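Local coordinates for protein dTDP-4-dehydrorhamnose reductase (Bacillus anthracis, PDB 3SC6) that catalyses the NADPH-dependent reduction of dTDP-4-dehydrorhamnose to dTDP-L-rhamnose, the last step in making this activated sugar, at residues Gly18-Glu23 with Thr189-Leu194; Phe140-His145 with Tyr207-Val212. All coordinates share one frame; numbering follows the deposited sequence.

Each of the two contacts joins a helix flanking the Rossmann-type sheet to a region on or beside one of its strands, in each case through one long side chain, Gln20 or Lys142. Contact 1 (18-23 with 189-194) lies deep, where the first helix meets the end of strand 185-190, and the side chain of Val191 is about 6 Å from the bound NADP. Contact 2 (140-145 with 207-212) is further out, its Thr209 side chain about 12 Å from the same cofactor. The two centres are about 20 Å apart, yet they share a border: helix 191-202 and strand 208-211 follow each other in the chain, and Leu194 of contact 1 packs against Val212 of contact 2.

Contact 1 of 2, residues Gly18-Glu23 with Thr189-Leu194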
ATOM      1  N   GLY A  18       1.003  -8.653   2.869  1.00 59.06           N
ATOM      2  CA  GLY A  18       1.495  -9.692   3.762  1.00 59.66           C
ATOM      3  C   GLY A  18       1.440 -11.086   3.174  1.00 61.61           C
ATOM      4  O   GLY A  18       2.390 -11.856   3.295  1.00 62.31           O
ATOM      5  N   LYS A  19       0.322 -11.405   2.537  1.00 63.02           N
ATOM      6  CA  LYS A  19       0.128 -12.708   1.925  1.00 65.22           C
ATOM      7  C   LYS A  19       1.135 -12.961   0.800  1.00 65.22           C
ATOM      8  O   LYS A  19       1.674 -14.063   0.682  1.00 66.24           O
ATOM      9  CB  LYS A  19      -1.302 -12.798   1.378  1.00 67.23           C
ATOM     10  CG  LYS A  19      -1.690 -14.122   0.718  1.00 71.16           C
ATOM     11  CD  LYS A  19      -1.654 -15.294   1.683  1.00 73.88           C
ATOM     12  CE  LYS A  19      -2.044 -16.597   0.981  1.00 76.54           C
ATOM     13  NZ  LYS A  19      -3.413 -16.543   0.392  1.00 76.87           N
ATOM     14  N   GLN A  20       1.401 -11.936  -0.008  1.00 63.82           N
ATOM     15  CA  GLN A  20       2.336 -12.063  -1.131  1.00 64.07           C
ATOM     16  C   GLN A  20       3.784 -11.680  -0.792  1.00 62.79           C
ATOM     17  O   GLN A  20       4.716 -12.189  -1.406  1.00 63.04           O
ATOM     18  CB  GLN A  20       1.808 -11.271  -2.330  1.00 64.38           C
ATOM     19  CG  GLN A  20       2.658 -11.360  -3.587  1.00 65.18           C
ATOM     20  CD  GLN A  20       2.019 -10.646  -4.766  1.00 65.89           C
ATOM     21  OE1 GLN A  20       0.896 -10.150  -4.672  1.00 65.58           O
ATOM     22  NE2 GLN A  20       2.721 -10.615  -5.892  1.00 67.59           N
ATOM     23  N   LEU A  21       3.967 -10.786   0.173  1.00 61.59           N
ATOM     24  CA  LEU A  21       5.305 -10.360   0.585  1.00 60.80           C
ATOM     25  C   LEU A  21       5.994 -11.543   1.253  1.00 61.97           C
ATOM     26  O   LEU A  21       7.175 -11.804   1.032  1.00 62.08           O
ATOM     27  CB  LEU A  21       5.217  -9.184   1.558  1.00 59.03           C
ATOM     28  CG  LEU A  21       6.540  -8.640   2.100  1.00 57.44           C
ATOM     29  CD1 LEU A  21       7.462  -8.201   0.969  1.00 56.14           C
ATOM     30  CD2 LEU A  21       6.274  -7.490   3.061  1.00 55.33           C
ATOM     31  N   GLN A  22       5.226 -12.247   2.074  1.00 63.25           N
ATOM     32  CA  GLN A  22       5.686 -13.422   2.799  1.00 65.02           C
ATOM     33  C   GLN A  22       6.305 -14.473   1.869  1.00 66.98           C
ATOM     34  O   GLN A  22       7.206 -15.207   2.268  1.00 67.97           O
ATOM     35  CB  GLN A  22       4.487 -14.033   3.524  1.00 66.01           C
ATOM     36  CG  GLN A  22       4.747 -15.332   4.259  1.00 69.02           C
ATOM     37  CD  GLN A  22       3.484 -15.871   4.913  1.00 72.25           C
ATOM     38  OE1 GLN A  22       2.449 -15.198   4.940  1.00 70.67           O
ATOM     39  NE2 GLN A  22       3.562 -17.087   5.446  1.00 75.28           N
ATOM     40  N   GLU A  23       5.813 -14.540   0.636  1.00 68.23           N
ATOM     41  CA  GLU A  23       6.310 -15.502  -0.345  1.00 70.70           C
ATOM     42  C   GLU A  23       7.463 -14.986  -1.193  1.00 70.62           C
ATOM     43  O   GLU A  23       8.222 -15.775  -1.745  1.00 71.64           O
ATOM     44  CB  GLU A  23       5.182 -15.884  -1.306  1.00 72.49           C
ATOM     45  CG  GLU A  23       3.972 -16.530  -0.660  1.00 74.85           C
ATOM     46  CD  GLU A  23       2.882 -16.848  -1.669  1.00 78.18           C
ATOM     47  OE1 GLU A  23       3.063 -16.520  -2.862  1.00 79.76           O
ATOM     48  OE2 GLU A  23       1.840 -17.415  -1.270  1.00 80.14           O
ATOM     49  N   THR A 189      -0.467   0.049  -8.812  1.00 57.64           N
ATOM     50  CA  THR A 189       0.779  -0.511  -8.316  1.00 56.34           C
ATOM     51  C   THR A 189       0.651  -1.989  -7.978  1.00 55.67           C
ATOM     52  O   THR A 189      -0.122  -2.367  -7.100  1.00 55.30           O
ATOM     53  CB  THR A 189       1.251   0.234  -7.063  1.00 55.49           C
ATOM     54  OG1 THR A 189       1.476   1.612  -7.386  1.00 56.02           O
ATOM     55  CG2 THR A 189       2.531  -0.375  -6.536  1.00 54.33           C
ATOM     56  N   TYR A 190       1.416  -2.818  -8.680  1.00 55.29           N
ATOM     57  CA  TYR A 190       1.397  -4.259  -8.450  1.00 54.75           C
ATOM     58  C   TYR A 190       2.338  -4.683  -7.326  1.00 53.27           C
ATOM     59  O   TYR A 190       3.546  -4.473  -7.391  1.00 53.15           O
ATOM     60  CB  TYR A 190       1.649  -5.026  -9.755  1.00 56.16           C
ATOM     61  CG  TYR A 190       1.827  -6.517  -9.581  1.00 56.80           C
ATOM     62  CD1 TYR A 190       0.987  -7.246  -8.756  1.00 57.86           C
ATOM     63  CD2 TYR A 190       2.750  -7.214 -10.347  1.00 59.61           C
ATOM     64  CE1 TYR A 190       1.136  -8.613  -8.614  1.00 58.77           C
ATOM     65  CE2 TYR A 190       2.889  -8.583 -10.229  1.00 59.97           C
ATOM     66  CZ  TYR A 190       2.080  -9.275  -9.360  1.00 59.42           C
ATOM     67  OH  TYR A 190       2.214 -10.633  -9.234  1.00 62.07           O
ATOM     68  N   VAL A 191       1.743  -5.275  -6.293  1.00 51.85           N
ATOM     69  CA  VAL A 191       2.460  -5.752  -5.108  1.00 50.54           C
ATOM     70  C   VAL A 191       3.846  -6.326  -5.386  1.00 50.42           C
ATOM     71  O   VAL A 191       4.794  -6.011  -4.680  1.00 50.39           O
ATOM     72  CB  VAL A 191       1.626  -6.810  -4.349  1.00 50.84           C
ATOM     73  CG1 VAL A 191       2.411  -7.378  -3.187  1.00 51.12           C
ATOM     74  CG2 VAL A 191       0.308  -6.208  -3.864  1.00 49.73           C
ATOM     75  N   ALA A 192       3.974  -7.166  -6.405  1.00 51.42           N
ATOM     76  CA  ALA A 192       5.275  -7.754  -6.726  1.00 52.21           C
ATOM     77  C   ALA A 192       6.338  -6.683  -6.938  1.00 52.04           C
ATOM     78  O   ALA A 192       7.462  -6.838  -6.462  1.00 52.95           O
ATOM     79  CB  ALA A 192       5.183  -8.655  -7.931  1.00 53.34           C
ATOM     80  N   ASP A 193       5.996  -5.612  -7.657  1.00 51.71           N
ATOM     81  CA  ASP A 193       6.951  -4.521  -7.905  1.00 52.33           C
ATOM     82  C   ASP A 193       7.245  -3.755  -6.610  1.00 51.00           C
ATOM     83  O   ASP A 193       8.370  -3.296  -6.390  1.00 51.52           O
ATOM     84  CB  ASP A 193       6.454  -3.554  -8.992  1.00 52.87           C
ATOM     85  CG  ASP A 193       6.332  -4.209 -10.366  1.00 56.68           C
ATOM     86  OD1 ASP A 193       6.720  -5.385 -10.515  1.00 59.84           O
ATOM     87  OD2 ASP A 193       5.867  -3.528 -11.308  1.00 60.43           O
ATOM     88  N   LEU A 194       6.229  -3.611  -5.763  1.00 49.25           N
ATOM     89  CA  LEU A 194       6.394  -2.912  -4.499  1.00 48.33           C
ATOM     90  C   LEU A 194       7.326  -3.718  -3.598  1.00 48.28           C
ATOM     91  O   LEU A 194       8.279  -3.180  -3.028  1.00 47.43           O
ATOM     92  CB  LEU A 194       5.042  -2.719  -3.805  1.00 47.68           C
ATOM     93  CG  LEU A 194       5.103  -2.010  -2.448  1.00 47.15           C
ATOM     94  CD1 LEU A 194       5.761  -0.649  -2.598  1.00 46.77           C
ATOM     95  CD2 LEU A 194       3.717  -1.875  -1.840  1.00 46.51           C
TER
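Gln20 reaches from one helix to the start of another, and its flat amide lands among Tyr190, Val191 and Ala192. With CG anti to the backbone N (chi1 -178°) and the chain extended beyond it, the side chain spans a gap that leaves the nearest CA atoms, those of Gln20 and Val191, 7.5 Å apart. Gln20 and Val191 pass each other at a slant. The oxygen end of the amide meets the branch point of the valine, Gln20 OE1 lying 3.4 Å from Val191 CB, while Val191 CG1 lies against the amide carbon, 3.7 Å from Gln20 CD, with Gln20 CG and CB beside it. The nitrogen end turns to the tyrosine. Gln20 NE2 gives Tyr190 OH a weak hydrogen bond of 3.4 Å, bent to 138° at the hydrogen, and the two side chains cross at about a right angle with amide and ring planes 53° apart. Ala192 fills the corner between them: its CB sits over the rim of one face of the Tyr190 ring and 3.7 Å from Gln20 NE2. Stronger polar partners lie outside: Gln20 NE2 also bonds Glu24, Gln20 OE1 accepts from the backbone N of Lys159, and Tyr190 OH is held by Glu283 and the amine of Lys159. A buried amide bonded at both ends in this way has its rotation largely fixed. Helix 16-24 follows the first strand of the Rossmann fold, and Gly18 is the last glycine of the GxxGxxG sequence that runs from the turn after that strand into the helix; Tyr190 is the N-cap residue where strand 185-190 passes into helix 191-202. Val191 also packs on Leu17 of helix 16-24 and Leu156 of strand 148-157, whereas Ala192 borders helix 273-283.

Contact 2 of 2, residues Phe140-His145 with Tyr207-Val212; sequences FVKELH and YGTYHV
Lys142 and Thr209 make this contact by themselves, a helix residue reaching a strand through one hydrogen bond. The ammonium is the donor: Lys142 NZ lies 3.2 Å from Thr209 OG1, and Lys142 CE follows at 4.0 Å from the same oxygen. The lysine chain leaves the helix with CG anti to the carbonyl carbon (chi1 -66°), runs extended through its middle and bends only at the last torsion, chi4 -64°, which turns the amine to the threonine. Thr209 meets it with the hydroxyl branch, and the two side chains cross at about a right angle. The firm side of the contact belongs to the strand. Thr209 is buried, and its neighbours Gly208 and Tyr210 bond through their backbones to strand 148-157, against which 208-211 runs parallel; the side chain of Lys142 also touches Tyr148 and Ile150 of that same strand. This is the layered alpha/beta build of the Rossmann fold: helix 129-144, which in this reductase family carries the YxxxK sequence near its start, packs on the central sheet, and strand 208-211 extends that sheet beyond 148-157. The other side is slack. The two segments bury just 57 Å² between them, the closest pair of CA atoms, Lys142 and Gly208, stays 8.9 Å apart, and Lys142 itself is partly exposed and also touches a crystal neighbour.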
ATOM      1  N   PHE A 140       3.536   9.144  14.487  1.00 43.81           N
ATOM      2  CA  PHE A 140       4.004   8.420  15.675  1.00 43.74           C
ATOM      3  C   PHE A 140       5.275   7.648  15.366  1.00 42.90           C
ATOM      4  O   PHE A 140       6.114   7.478  16.243  1.00 43.27           O
ATOM      5  CB  PHE A 140       2.982   7.468  16.298  1.00 44.41           C
ATOM      6  CG  PHE A 140       1.809   8.139  16.941  1.00 44.23           C
ATOM      7  CD1 PHE A 140       1.950   8.747  18.178  1.00 47.28           C
ATOM      8  CD2 PHE A 140       0.544   8.037  16.398  1.00 44.72           C
ATOM      9  CE1 PHE A 140       0.864   9.336  18.812  1.00 47.95           C
ATOM     10  CE2 PHE A 140      -0.550   8.613  17.035  1.00 46.20           C
ATOM     11  CZ  PHE A 140      -0.387   9.262  18.242  1.00 46.80           C
ATOM     12  N   VAL A 141       5.416   7.173  14.128  1.00 42.10           N
ATOM     13  CA  VAL A 141       6.611   6.424  13.734  1.00 41.10           C
ATOM     14  C   VAL A 141       7.846   7.325  13.756  1.00 41.53           C
ATOM     15  O   VAL A 141       8.877   6.948  14.316  1.00 41.87           O
ATOM     16  CB  VAL A 141       6.463   5.762  12.345  1.00 40.53           C
ATOM     17  CG1 VAL A 141       7.775   5.110  11.918  1.00 40.06           C
ATOM     18  CG2 VAL A 141       5.330   4.749  12.355  1.00 39.12           C
ATOM     19  N   LYS A 142       7.752   8.507  13.146  1.00 41.62           N
ATOM     20  CA  LYS A 142       8.883   9.437  13.130  1.00 42.67           C
ATOM     21  C   LYS A 142       9.188   9.951  14.526  1.00 43.04           C
ATOM     22  O   LYS A 142      10.344  10.198  14.871  1.00 44.53           O
ATOM     23  CB  LYS A 142       8.601  10.667  12.265  1.00 43.38           C
ATOM     24  CG  LYS A 142       8.428  10.471  10.770  1.00 45.69           C
ATOM     25  CD  LYS A 142       8.160  11.858  10.156  1.00 51.51           C
ATOM     26  CE  LYS A 142       8.061  11.872   8.643  1.00 54.24           C
ATOM     27  NZ  LYS A 142       9.340  11.479   7.980  1.00 58.19           N
ATOM     28  N   GLU A 143       8.140  10.121  15.322  1.00 42.52           N
ATOM     29  CA  GLU A 143       8.268  10.622  16.688  1.00 42.71           C
ATOM     30  C   GLU A 143       8.802   9.623  17.723  1.00 42.24           C
ATOM     31  O   GLU A 143       9.477  10.027  18.660  1.00 43.85           O
ATOM     32  CB  GLU A 143       6.901  11.157  17.149  1.00 43.25           C
ATOM     33  CG  GLU A 143       6.388  12.358  16.341  1.00 43.98           C
ATOM     34  CD  GLU A 143       4.957  12.768  16.702  1.00 46.99           C
ATOM     35  OE1 GLU A 143       4.252  11.976  17.365  1.00 46.03           O
ATOM     36  OE2 GLU A 143       4.517  13.864  16.279  1.00 49.99           O
ATOM     37  N   LEU A 144       8.544   8.328  17.550  1.00 40.75           N
ATOM     38  CA  LEU A 144       9.011   7.341  18.533  1.00 40.50           C
ATOM     39  C   LEU A 144      10.042   6.304  18.055  1.00 40.41           C
ATOM     40  O   LEU A 144      10.389   5.392  18.803  1.00 39.68           O
ATOM     41  CB  LEU A 144       7.791   6.615  19.111  1.00 40.08           C
ATOM     42  CG  LEU A 144       6.737   7.524  19.762  1.00 39.76           C
ATOM     43  CD1 LEU A 144       5.538   6.719  20.219  1.00 40.32           C
ATOM     44  CD2 LEU A 144       7.315   8.313  20.916  1.00 39.50           C
ATOM     45  N   HIS A 145      10.542   6.441  16.834  1.00 40.38           N
ATOM     46  CA  HIS A 145      11.525   5.484  16.326  1.00 40.88           C
ATOM     47  C   HIS A 145      12.466   6.211  15.362  1.00 40.16           C
ATOM     48  O   HIS A 145      12.080   7.205  14.756  1.00 41.21           O
ATOM     49  CB  HIS A 145      10.790   4.293  15.698  1.00 41.00           C
ATOM     50  CG  HIS A 145      11.689   3.193  15.232  1.00 42.89           C
ATOM     51  ND1 HIS A 145      12.758   2.745  15.977  1.00 45.01           N
ATOM     52  CD2 HIS A 145      11.620   2.383  14.151  1.00 44.25           C
ATOM     53  CE1 HIS A 145      13.349   1.750  15.343  1.00 45.49           C
ATOM     54  NE2 HIS A 145      12.674   1.505  14.236  1.00 45.98           N
ATOM     55  N   TYR A 207      17.134   5.532   5.732  1.00 39.64           N
ATOM     56  CA  TYR A 207      15.822   5.803   6.316  1.00 38.82           C
ATOM     57  C   TYR A 207      15.176   7.070   5.777  1.00 38.59           C
ATOM     58  O   TYR A 207      15.849   7.959   5.281  1.00 38.51           O
ATOM     59  CB  TYR A 207      15.918   5.904   7.838  1.00 39.32           C
ATOM     60  CG  TYR A 207      16.680   4.765   8.482  1.00 39.04           C
ATOM     61  CD1 TYR A 207      16.180   3.475   8.483  1.00 40.46           C
ATOM     62  CD2 TYR A 207      17.842   5.011   9.191  1.00 37.97           C
ATOM     63  CE1 TYR A 207      16.873   2.444   9.086  1.00 41.90           C
ATOM     64  CE2 TYR A 207      18.529   3.993   9.813  1.00 40.40           C
ATOM     65  CZ  TYR A 207      18.044   2.712   9.756  1.00 41.57           C
ATOM     66  OH  TYR A 207      18.731   1.697  10.379  1.00 43.40           O
ATOM     67  N   GLY A 208      13.854   7.140   5.883  1.00 38.43           N
ATOM     68  CA  GLY A 208      13.115   8.295   5.413  1.00 38.22           C
ATOM     69  C   GLY A 208      11.762   7.927   4.856  1.00 38.04           C
ATOM     70  O   GLY A 208      11.272   6.821   5.075  1.00 37.08           O
ATOM     71  N   THR A 209      11.165   8.871   4.129  1.00 38.81           N
ATOM     72  CA  THR A 209       9.860   8.686   3.519  1.00 39.72           C
ATOM     73  C   THR A 209      10.062   8.475   2.022  1.00 40.83           C
ATOM     74  O   THR A 209      10.778   9.236   1.388  1.00 41.49           O
ATOM     75  CB  THR A 209       8.962   9.924   3.746  1.00 40.05           C
ATOM     76  OG1 THR A 209       8.841  10.188   5.150  1.00 41.05           O
ATOM     77  CG2 THR A 209       7.594   9.707   3.153  1.00 39.27           C
ATOM     78  N   TYR A 210       9.421   7.446   1.468  1.00 41.37           N
ATOM     79  CA  TYR A 210       9.532   7.115   0.044  1.00 41.68           C
ATOM     80  C   TYR A 210       8.220   6.830  -0.667  1.00 43.08           C
ATOM     81  O   TYR A 210       7.356   6.132  -0.129  1.00 42.78           O
ATOM     82  CB  TYR A 210      10.347   5.838  -0.117  1.00 40.68           C
ATOM     83  CG  TYR A 210      11.797   5.911   0.266  1.00 38.93           C
ATOM     84  CD1 TYR A 210      12.771   6.097  -0.705  1.00 36.84           C
ATOM     85  CD2 TYR A 210      12.198   5.781   1.587  1.00 36.75           C
ATOM     86  CE1 TYR A 210      14.100   6.144  -0.380  1.00 37.66           C
ATOM     87  CE2 TYR A 210      13.537   5.835   1.931  1.00 37.92           C
ATOM     88  CZ  TYR A 210      14.485   6.020   0.935  1.00 38.44           C
ATOM     89  OH  TYR A 210      15.820   6.079   1.248  1.00 35.77           O
ATOM     90  N   HIS A 211       8.071   7.359  -1.882  1.00 45.25           N
ATOM     91  CA  HIS A 211       6.865   7.103  -2.648  1.00 46.72           C
ATOM     92  C   HIS A 211       7.188   5.977  -3.617  1.00 47.80           C
ATOM     93  O   HIS A 211       8.019   6.142  -4.508  1.00 49.06           O
ATOM     94  CB  HIS A 211       6.340   8.305  -3.435  1.00 47.93           C
ATOM     95  CG  HIS A 211       5.923   9.462  -2.589  1.00 48.06           C
ATOM     96  ND1 HIS A 211       5.838  10.747  -3.070  1.00 49.76           N
ATOM     97  CD2 HIS A 211       5.654   9.539  -1.265  1.00 48.53           C
ATOM     98  CE1 HIS A 211       5.456  11.551  -2.093  1.00 48.96           C
ATOM     99  NE2 HIS A 211       5.353  10.847  -0.987  1.00 46.32           N
ATOM    100  N   VAL A 212       6.536   4.832  -3.435  1.00 48.64           N
ATOM    101  CA  VAL A 212       6.760   3.681  -4.299  1.00 49.90           C
ATOM    102  C   VAL A 212       5.468   3.296  -5.002  1.00 51.42           C
ATOM    103  O   VAL A 212       4.496   2.879  -4.366  1.00 51.49           O
ATOM    104  CB  VAL A 212       7.271   2.474  -3.504  1.00 49.60           C
ATOM    105  CG1 VAL A 212       7.486   1.285  -4.433  1.00 48.62           C
ATOM    106  CG2 VAL A 212       8.562   2.833  -2.782  1.00 48.83           C
TER